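Local coordinates for protein putative nitroreductase (Thermotoga maritima, PDB 1VKW) that is a putative nitroreductase, probably an oxidoreductase related to the FMN-dependent nitroreductases, though its substrate is not established, at residues E139-P142 against P143-K147. Numbering follows the deposited sequence.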
loop_
_atom_site.group_PDB
_atom_site.type_symbol
_atom_site.label_atom_id
_atom_site.label_comp_id
_atom_site.label_asym_id
_atom_site.label_seq_id
_atom_site.Cartn_x
_atom_site.Cartn_y
_atom_site.Cartn_z
ATOM N N GLU A 139 25.561 0.133 -3.743
ATOM C CA GLU A 139 26.303 -0.275 -4.940
ATOM C C GLU A 139 26.198 -1.776 -5.267
ATOM O O GLU A 139 26.473 -2.185 -6.393
ATOM C CB GLU A 139 27.787 0.105 -4.791
ATOM C CG GLU A 139 28.051 1.516 -4.266
ATOM C CD GLU A 139 28.363 1.551 -2.774
ATOM O OE1 GLU A 139 27.430 1.369 -1.965
ATOM O OE2 GLU A 139 29.547 1.760 -2.409
ATOM N N GLU A 140 25.828 -2.597 -4.286
ATOM C CA GLU A 140 25.632 -4.037 -4.513
ATOM C C GLU A 140 24.270 -4.351 -5.159
ATOM O O GLU A 140 23.955 -5.524 -5.435
ATOM C CB GLU A 140 25.770 -4.797 -3.190
ATOM C CG GLU A 140 27.163 -4.691 -2.575
ATOM C CD GLU A 140 27.219 -5.102 -1.112
ATOM O OE1 GLU A 140 26.182 -5.497 -0.540
ATOM O OE2 GLU A 140 28.323 -5.025 -0.523
ATOM N N LEU A 141 23.464 -3.313 -5.395
ATOM C CA LEU A 141 22.133 -3.476 -5.972
ATOM C C LEU A 141 22.107 -3.207 -7.463
ATOM O O LEU A 141 22.526 -2.135 -7.908
ATOM C CB LEU A 141 21.148 -2.522 -5.303
ATOM C CG LEU A 141 20.471 -3.058 -4.053
ATOM C CD1 LEU A 141 21.466 -3.657 -3.071
ATOM C CD2 LEU A 141 19.661 -1.929 -3.433
ATOM N N PRO A 142 21.572 -4.146 -8.240
ATOM C CA PRO A 142 21.334 -3.875 -9.654
ATOM C C PRO A 142 20.243 -2.802 -9.763
ATOM O O PRO A 142 19.477 -2.608 -8.804
ATOM C CB PRO A 142 20.859 -5.218 -10.224
ATOM C CG PRO A 142 20.763 -6.152 -9.107
ATOM C CD PRO A 142 21.132 -5.489 -7.843
ATOM N N PRO A 143 20.173 -2.115 -10.899
ATOM C CA PRO A 143 19.235 -1.002 -11.068
ATOM C C PRO A 143 17.767 -1.341 -10.771
ATOM O O PRO A 143 17.054 -0.500 -10.229
ATOM C CB PRO A 143 19.432 -0.590 -12.532
ATOM C CG PRO A 143 20.802 -1.045 -12.865
ATOM C CD PRO A 143 20.998 -2.323 -12.102
ATOM N N GLU A 144 17.321 -2.556 -11.084
ATOM C CA GLU A 144 15.919 -2.900 -10.825
ATOM C C GLU A 144 15.661 -2.851 -9.318
ATOM O O GLU A 144 14.595 -2.431 -8.874
ATOM C CB GLU A 144 15.542 -4.294 -11.356
ATOM C CG GLU A 144 15.624 -4.467 -12.859
ATOM C CD GLU A 144 17.016 -4.827 -13.348
ATOM O OE1 GLU A 144 17.986 -4.742 -12.554
ATOM O OE2 GLU A 144 17.133 -5.186 -14.537
ATOM N N ILE A 145 16.646 -3.271 -8.531
ATOM C CA ILE A 145 16.433 -3.407 -7.092
ATOM C C ILE A 145 16.466 -2.041 -6.408
ATOM O O ILE A 145 15.675 -1.780 -5.495
ATOM C CB ILE A 145 17.443 -4.378 -6.463
ATOM C CG1 ILE A 145 17.549 -5.669 -7.292
ATOM C CG2 ILE A 145 17.052 -4.692 -5.036
ATOM C CD1 ILE A 145 16.207 -6.364 -7.589
ATOM N N VAL A 146 17.366 -1.167 -6.862
ATOM C CA VAL A 146 17.388 0.211 -6.384
ATOM C C VAL A 146 15.970 0.791 -6.533
ATOM O O VAL A 146 15.414 1.336 -5.576
ATOM C CB VAL A 146 18.408 1.072 -7.137
ATOM C CG1 VAL A 146 18.347 2.504 -6.665
ATOM C CG2 VAL A 146 19.834 0.521 -6.946
ATOM N N LYS A 147 15.366 0.605 -7.702
ATOM C CA LYS A 147 14.024 1.139 -7.946
ATOM C C LYS A 147 12.979 0.562 -6.984
ATOM O O LYS A 147 12.178 1.307 -6.409
ATOM C CB LYS A 147 13.593 0.881 -9.390
ATOM C CG LYS A 147 12.326 1.627 -9.792
ATOM C CD LYS A 147 12.096 1.532 -11.298
ATOM C CE LYS A 147 11.181 2.656 -11.810
ATOM N NZ LYS A 147 11.011 2.587 -13.283
#
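Ile145 presents its two branches to two different residues of the preceding loop. Ile145 CG1 lies over one face of the Pro142 ring, toward its CD and CG corner, 3.6 Å from Pro142 CD, the Ile145 side chain running alongside the ring in the same direction. Ile145 CG2, the shorter branch, meets Leu141 CG at 3.9 Å, and here the two side chains lie roughly perpendicular. A chi1 of -47° sets CG1 beside the backbone N and CG2 opposite it, which lets one beta-branched residue serve both neighbours. Val146 approaches Leu141 from another side, its CG2 resting 3.7 Å from Leu141 CB. Leu141 and Ile145 are buried, and both also touch Tyr168 of strand 165-168, so branched aliphatic side chains suit this inward face.

The backbone closes the turn through Pro142 O, which accepts two bonds. The i+4 bond brings Val146 N to 3.2 Å from Pro142 O. A more bent i+3 bond, with an N-H angle of 134°, places Ile145 N 2.9 Å from Pro142 O. Pro143, with no N-H to give, fits the first turn, where that hydrogen would have no helical acceptor, and its ring restricts phi to a helical value. Pro142 at the N-cap followed by proline at N1 thus forms the start of helix 143-153, with the loop's apolar residues folded back onto its first turn.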